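Long-range contact in acyl-[acyl-carrier-protein]--UDP-N-acetylglucosamine O-acyltransferase (Helicobacter pylori, PDB 1J2Z), which transfers a (3R)-hydroxyacyl chain from acyl carrier protein to UDP-N-acetylglucosamine, the first step of lipid A biosynthesis: residues E84-R89 / D109-M114. Residues are numbered along the deposited sequence; the frame is centred on the assembly and turned at random.
Sequences EDNLIR and DKNLLM
Two successive coils of the left-handed beta-helix meet where strands 87-88 and 112-113 run parallel, their segments almost identical in direction and paired L87 to L112 and I88 to L113. Three backbone bonds, each 2.9 Å, establish the register: L87 N to N111 O, L113 N to L87 O and R89 N to L113 O. At the preceding corner the pairing continues through K110 N to E84 O, while D109 OD1 takes E84 N at 2.6 Å on its anti side, somewhat out of the carboxylate plane. D85 and K110 both have positive phi, giving both coils the same turn; one water donates to D85 O and N111 O.

Two aligned asparagines line the inside of this corner. N86 and N111 point the same way with amide planes 5° apart, and their matching first torsions leave each CG beside its own backbone N. N86 OD1 accepts N111 N at 2.9 Å, tilted 23° from the carbonyl plane, plus a weak, bent bond from N111 ND2 at 3.1 Å. N86 ND2 reaches G108 O, and N111 OD1 passes the pattern on to C129 N.

On one sheet face L112 CD1 packs 3.5 Å from L87 CB, because chi1 of 168° swings CG anti to the backbone N; on the other, I88 CG1 lies 4.3 Å from L113 CD1. R89 NH2 donates to Q67 O of a neighbouring subunit, tying this edge of the coils to the trimer. Short parallel strands in register, joined by repeated turns, are characteristic of the left-handed beta-helix of hexapeptide-repeat transferases.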
ATOM      1  N   GLU A  84      16.330 -20.072   4.711  1.00 19.99           N
ATOM      2  CA  GLU A  84      17.481 -19.450   5.353  1.00 19.97           C
ATOM      3  C   GLU A  84      17.955 -18.135   4.731  1.00 22.24           C
ATOM      4  O   GLU A  84      17.753 -17.872   3.547  1.00 20.62           O
ATOM      5  CB  GLU A  84      18.651 -20.439   5.353  1.00 27.44           C
ATOM      6  CG  GLU A  84      18.366 -21.748   6.080  1.00 27.52           C
ATOM      7  CD  GLU A  84      19.547 -22.707   6.052  1.00 33.24           C
ATOM      8  OE1 GLU A  84      20.701 -22.241   5.953  1.00 28.84           O
ATOM      9  OE2 GLU A  84      19.322 -23.932   6.150  1.00 39.26           O
ATOM     10  N   ASP A  85      18.601 -17.321   5.558  1.00 18.85           N
ATOM     11  CA  ASP A  85      19.160 -16.048   5.133  1.00 20.43           C
ATOM     12  C   ASP A  85      18.178 -15.103   4.463  1.00 20.83           C
ATOM     13  O   ASP A  85      18.534 -14.381   3.536  1.00 17.47           O
ATOM     14  CB  ASP A  85      20.346 -16.300   4.204  1.00 21.43           C
ATOM     15  CG  ASP A  85      21.440 -17.104   4.873  1.00 24.45           C
ATOM     16  OD1 ASP A  85      21.938 -16.664   5.928  1.00 27.91           O
ATOM     17  OD2 ASP A  85      21.802 -18.176   4.346  1.00 27.10           O
ATOM     18  N   ASN A  86      16.938 -15.100   4.930  1.00 21.27           N
ATOM     19  CA  ASN A  86      15.948 -14.209   4.359  1.00 17.86           C
ATOM     20  C   ASN A  86      15.890 -12.896   5.124  1.00 22.31           C
ATOM     21  O   ASN A  86      16.257 -12.824   6.299  1.00 16.67           O
ATOM     22  CB  ASN A  86      14.570 -14.868   4.369  1.00 20.40           C
ATOM     23  CG  ASN A  86      14.470 -16.007   3.380  1.00 14.86           C
ATOM     24  OD1 ASN A  86      14.612 -15.805   2.176  1.00 20.61           O
ATOM     25  ND2 ASN A  86      14.234 -17.211   3.882  1.00 17.39           N
ATOM     26  N   LEU A  87      15.446 -11.854   4.433  1.00 22.43           N
ATOM     27  CA  LEU A  87      15.279 -10.535   5.029  1.00 19.84           C
ATOM     28  C   LEU A  87      13.808 -10.207   4.816  1.00 20.88           C
ATOM     29  O   LEU A  87      13.349 -10.110   3.677  1.00 18.32           O
ATOM     30  CB  LEU A  87      16.154  -9.501   4.315  1.00 20.83           C
ATOM     31  CG  LEU A  87      17.657  -9.555   4.597  1.00 29.64           C
ATOM     32  CD1 LEU A  87      18.415  -8.651   3.619  1.00 26.10           C
ATOM     33  CD2 LEU A  87      17.904  -9.123   6.031  1.00 31.10           C
ATOM     34  N   ILE A  88      13.065 -10.070   5.906  1.00 19.03           N
ATOM     35  CA  ILE A  88      11.646  -9.757   5.811  1.00 18.70           C
ATOM     36  C   ILE A  88      11.424  -8.450   6.550  1.00 20.35           C
ATOM     37  O   ILE A  88      11.556  -8.382   7.773  1.00 18.09           O
ATOM     38  CB  ILE A  88      10.790 -10.893   6.413  1.00 20.85           C
ATOM     39  CG1 ILE A  88      11.024 -12.178   5.606  1.00 16.50           C
ATOM     40  CG2 ILE A  88       9.316 -10.507   6.399  1.00 20.40           C
ATOM     41  CD1 ILE A  88      10.306 -13.404   6.142  1.00 24.81           C
ATOM     42  N   ARG A  89      11.086  -7.411   5.793  1.00 20.55           N
ATOM     43  CA  ARG A  89      10.907  -6.083   6.356  1.00 17.94           C
ATOM     44  C   ARG A  89       9.594  -5.783   7.069  1.00 19.05           C
ATOM     45  O   ARG A  89       8.691  -6.617   7.145  1.00 16.74           O
ATOM     46  CB  ARG A  89      11.164  -5.036   5.268  1.00 17.71           C
ATOM     47  CG  ARG A  89      12.581  -5.098   4.697  1.00 19.47           C
ATOM     48  CD  ARG A  89      13.648  -4.943   5.792  1.00 17.82           C
ATOM     49  NE  ARG A  89      13.502  -3.705   6.560  1.00 20.88           N
ATOM     50  CZ  ARG A  89      14.461  -2.791   6.711  1.00 22.76           C
ATOM     51  NH1 ARG A  89      15.644  -2.963   6.142  1.00 18.72           N
ATOM     52  NH2 ARG A  89      14.246  -1.712   7.455  1.00 19.71           N
ATOM     53  N   ASP A 109      15.401 -19.472   0.113  1.00 20.76           N
ATOM     54  CA  ASP A 109      16.526 -18.793   0.749  1.00 21.86           C
ATOM     55  C   ASP A 109      17.017 -17.504   0.096  1.00 20.92           C
ATOM     56  O   ASP A 109      16.798 -17.251  -1.088  1.00 18.84           O
ATOM     57  CB  ASP A 109      17.724 -19.741   0.839  1.00 23.85           C
ATOM     58  CG  ASP A 109      17.343 -21.117   1.328  1.00 23.44           C
ATOM     59  OD1 ASP A 109      16.675 -21.228   2.375  1.00 25.24           O
ATOM     60  OD2 ASP A 109      17.726 -22.090   0.659  1.00 27.57           O
ATOM     61  N   LYS A 110      17.707 -16.706   0.902  1.00 19.47           N
ATOM     62  CA  LYS A 110      18.293 -15.457   0.450  1.00 22.43           C
ATOM     63  C   LYS A 110      17.357 -14.550  -0.329  1.00 21.06           C
ATOM     64  O   LYS A 110      17.706 -14.044  -1.394  1.00 19.65           O
ATOM     65  CB  LYS A 110      19.552 -15.765  -0.370  1.00 21.45           C
ATOM     66  CG  LYS A 110      20.621 -16.460   0.474  1.00 23.94           C
ATOM     67  CD  LYS A 110      21.830 -16.878  -0.329  1.00 34.88           C
ATOM     68  CE  LYS A 110      22.877 -17.502   0.581  1.00 33.54           C
ATOM     69  NZ  LYS A 110      24.038 -18.014  -0.186  1.00 44.13           N
ATOM     70  N   ASN A 111      16.161 -14.347   0.207  1.00 18.14           N
ATOM     71  CA  ASN A 111      15.194 -13.467  -0.427  1.00 15.20           C
ATOM     72  C   ASN A 111      15.074 -12.200   0.401  1.00 20.28           C
ATOM     73  O   ASN A 111      15.416 -12.176   1.586  1.00 16.66           O
ATOM     74  CB  ASN A 111      13.817 -14.119  -0.500  1.00 17.94           C
ATOM     75  CG  ASN A 111      13.814 -15.378  -1.330  1.00 17.84           C
ATOM     76  OD1 ASN A 111      14.029 -15.334  -2.541  1.00 19.19           O
ATOM     77  ND2 ASN A 111      13.570 -16.514  -0.682  1.00 18.61           N
ATOM     78  N   LEU A 112      14.590 -11.149  -0.240  1.00 16.88           N
ATOM     79  CA  LEU A 112      14.369  -9.887   0.431  1.00 20.64           C
ATOM     80  C   LEU A 112      12.928  -9.502   0.132  1.00 16.43           C
ATOM     81  O   LEU A 112      12.548  -9.360  -1.029  1.00 16.51           O
ATOM     82  CB  LEU A 112      15.321  -8.806  -0.103  1.00 16.99           C
ATOM     83  CG  LEU A 112      14.985  -7.367   0.324  1.00 20.77           C
ATOM     84  CD1 LEU A 112      14.944  -7.262   1.848  1.00 21.27           C
ATOM     85  CD2 LEU A 112      16.014  -6.403  -0.261  1.00 23.67           C
ATOM     86  N   LEU A 113      12.116  -9.389   1.176  1.00 15.57           N
ATOM     87  CA  LEU A 113      10.728  -8.975   1.008  1.00 17.07           C
ATOM     88  C   LEU A 113      10.669  -7.636   1.730  1.00 18.99           C
ATOM     89  O   LEU A 113      10.725  -7.587   2.959  1.00 17.01           O
ATOM     90  CB  LEU A 113       9.760  -9.969   1.662  1.00 19.52           C
ATOM     91  CG  LEU A 113       9.935 -11.465   1.360  1.00 23.95           C
ATOM     92  CD1 LEU A 113       8.752 -12.239   1.938  1.00 22.72           C
ATOM     93  CD2 LEU A 113      10.031 -11.695  -0.122  1.00 19.73           C
ATOM     94  N   MET A 114      10.587  -6.555   0.962  1.00 21.55           N
ATOM     95  CA  MET A 114      10.544  -5.215   1.531  1.00 20.82           C
ATOM     96  C   MET A 114       9.253  -4.968   2.299  1.00 23.33           C
ATOM     97  O   MET A 114       8.389  -5.840   2.365  1.00 19.80           O
ATOM     98  CB  MET A 114      10.740  -4.171   0.427  1.00 19.56           C
ATOM     99  CG  MET A 114      12.161  -4.181  -0.139  1.00 23.68           C
ATOM    100  SD  MET A 114      12.487  -2.918  -1.380  1.00 24.46           S
ATOM    101  CE  MET A 114      13.294  -3.886  -2.624  1.00 26.30           C
TER
HETATM  102  O   HOH W   1      18.364 -11.915   1.919  1.00 36.45           O